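Local coordinates for protein putative amidohydrolase (PDB 3FEQ) that probably acts as a zinc-dependent prolidase of the amidohydrolase superfamily, hydrolysing dipeptides that end in proline, at residues V105-A108 / G109-W113. Numbering follows the deposited sequence.
Sequences VRDA and GGADW
The carboxylate of Asp107 lies against the methyl group of Ala111, with CG of Asp107 3.4 Å from CB of Ala111, where strand 102-107 of the amidohydrolase TIM-barrel ends and the chain turns through a loop toward helix 113-120. The N-H of Ala111 gives a nearly straight hydrogen bond (165°) to OD1 of Asp107, 2.8 Å from N to OD1. This donor does not lie in the plane of the carboxylate but comes down on it from above, 55° out. A chi1 of -171° sets CG of Asp107 beside its own carbonyl carbon, from where OD1 reaches the N-H of Ala111, and the hydrogen bond closes a turn over Ala108, Gly109 and Gly110. The backbone N of Gly109 also approaches the same oxygen, 3.1 Å from OD1 of Asp107. The other oxygen, OD2, accepts a hydrogen bond from the N-H of Val68, just beyond the metal-binding His65 and His67, so one buried carboxylate ties the loop to the chain leaving strand 56-66. Gly109 and Gly110 have positive phi and backbone conformations in which a beta carbon would jam against the preceding carbonyl oxygen. At the far end of the loop, Asp112 is the N-cap of helix 113-120, its OD1 bonded to the N-H of Leu115. The bend borders the metal centre: the nearest side-chain atom of Ala108 is about 4 Å from a zinc ion, its side chain touches His65 and His67, and the carbonyl oxygen of Gly109 gives the zinc ligand His67 second-shell support through a hydrogen bond with ND1.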
ATOM      1  N   VAL C 105      35.817  16.528  13.127  1.00 38.16           N
ATOM      2  CA  VAL C 105      34.904  17.328  12.307  1.00 33.74           C
ATOM      3  C   VAL C 105      33.488  16.991  12.689  1.00 30.72           C
ATOM      4  O   VAL C 105      33.189  15.834  12.995  1.00 32.27           O
ATOM      5  CB  VAL C 105      35.029  17.062  10.785  1.00 30.00           C
ATOM      6  CG1 VAL C 105      36.256  17.729  10.205  1.00 32.86           C
ATOM      7  CG2 VAL C 105      34.994  15.585  10.477  1.00 38.47           C
ATOM      8  N   ARG C 106      32.629  18.007  12.685  1.00 22.52           N
ATOM      9  CA  ARG C 106      31.204  17.808  12.877  1.00 30.04           C
ATOM     10  C   ARG C 106      30.523  17.885  11.530  1.00 33.29           C
ATOM     11  O   ARG C 106      30.360  18.970  10.993  1.00 37.02           O
ATOM     12  CB  ARG C 106      30.638  18.888  13.781  1.00 31.65           C
ATOM     13  CG  ARG C 106      29.255  18.605  14.290  1.00 30.23           C
ATOM     14  CD  ARG C 106      28.819  19.695  15.248  1.00 19.92           C
ATOM     15  NE  ARG C 106      28.679  20.979  14.575  1.00 18.88           N
ATOM     16  CZ  ARG C 106      27.852  21.944  14.974  1.00 40.73           C
ATOM     17  NH1 ARG C 106      27.097  21.786  16.065  1.00 31.25           N
ATOM     18  NH2 ARG C 106      27.783  23.074  14.279  1.00 35.83           N
ATOM     19  N   ASP C 107      30.137  16.730  10.990  1.00 35.94           N
ATOM     20  CA  ASP C 107      29.450  16.646   9.706  1.00 37.84           C
ATOM     21  C   ASP C 107      28.020  17.160   9.817  1.00 38.83           C
ATOM     22  O   ASP C 107      27.307  16.839  10.764  1.00 43.60           O
ATOM     23  CB  ASP C 107      29.439  15.200   9.198  1.00 46.72           C
ATOM     24  CG  ASP C 107      28.942  15.084   7.765  1.00 41.86           C
ATOM     25  OD1 ASP C 107      27.740  14.796   7.567  1.00 46.18           O
ATOM     26  OD2 ASP C 107      29.761  15.272   6.843  1.00 41.54           O
ATOM     27  N   ALA C 108      27.610  17.961   8.840  1.00 41.13           N
ATOM     28  CA  ALA C 108      26.348  18.681   8.927  1.00 41.16           C
ATOM     29  C   ALA C 108      25.332  18.038   8.004  1.00 29.20           C
ATOM     30  O   ALA C 108      24.596  18.713   7.312  1.00 32.81           O
ATOM     31  CB  ALA C 108      26.546  20.165   8.582  1.00 38.82           C
ATOM     32  N   GLY C 109      25.302  16.714   8.000  1.00 38.00           N
ATOM     33  CA  GLY C 109      24.371  15.978   7.156  1.00 38.17           C
ATOM     34  C   GLY C 109      25.075  15.327   5.990  1.00 27.12           C
ATOM     35  O   GLY C 109      25.801  15.984   5.265  1.00 28.03           O
ATOM     36  N   GLY C 110      24.836  14.032   5.814  1.00 28.24           N
ATOM     37  CA  GLY C 110      25.590  13.215   4.881  1.00 29.43           C
ATOM     38  C   GLY C 110      26.181  12.028   5.614  1.00 39.92           C
ATOM     39  O   GLY C 110      25.768  10.890   5.397  1.00 43.96           O
ATOM     40  N   ALA C 111      27.155  12.288   6.483  1.00 41.15           N
ATOM     41  CA  ALA C 111      27.902  11.212   7.110  1.00 37.63           C
ATOM     42  C   ALA C 111      27.082  10.590   8.198  1.00 44.49           C
ATOM     43  O   ALA C 111      26.389  11.283   8.945  1.00 53.42           O
ATOM     44  CB  ALA C 111      29.199  11.708   7.662  1.00 38.25           C
ATOM     45  N   ASP C 112      27.185   9.272   8.281  1.00 46.16           N
ATOM     46  CA  ASP C 112      26.450   8.475   9.244  1.00 46.83           C
ATOM     47  C   ASP C 112      27.385   7.807  10.269  1.00 49.97           C
ATOM     48  O   ASP C 112      28.597   8.029  10.286  1.00 49.54           O
ATOM     49  CB  ASP C 112      25.658   7.402   8.501  1.00 52.79           C
ATOM     50  CG  ASP C 112      26.558   6.465   7.674  1.00 63.85           C
ATOM     51  OD1 ASP C 112      27.786   6.702   7.589  1.00 62.02           O
ATOM     52  OD2 ASP C 112      26.032   5.479   7.105  1.00 71.86           O
ATOM     53  N   TRP C 113      26.803   6.941  11.086  1.00 48.45           N
ATOM     54  CA  TRP C 113      27.524   6.246  12.121  1.00 43.76           C
ATOM     55  C   TRP C 113      28.557   5.305  11.516  1.00 46.35           C
ATOM     56  O   TRP C 113      29.652   5.177  12.055  1.00 52.76           O
ATOM     57  CB  TRP C 113      26.511   5.507  12.996  1.00 51.86           C
ATOM     58  CG  TRP C 113      27.061   4.559  14.002  1.00 47.91           C
ATOM     59  CD1 TRP C 113      27.361   4.830  15.296  1.00 45.36           C
ATOM     60  CD2 TRP C 113      27.259   3.149  13.829  1.00 49.83           C
ATOM     61  NE1 TRP C 113      27.780   3.688  15.935  1.00 48.43           N
ATOM     62  CE2 TRP C 113      27.732   2.642  15.054  1.00 47.01           C
ATOM     63  CE3 TRP C 113      27.127   2.276  12.739  1.00 50.97           C
ATOM     64  CZ2 TRP C 113      28.073   1.297  15.230  1.00 52.49           C
ATOM     65  CZ3 TRP C 113      27.458   0.937  12.913  1.00 48.38           C
ATOM     66  CH2 TRP C 113      27.924   0.462  14.150  1.00 49.92           C
TER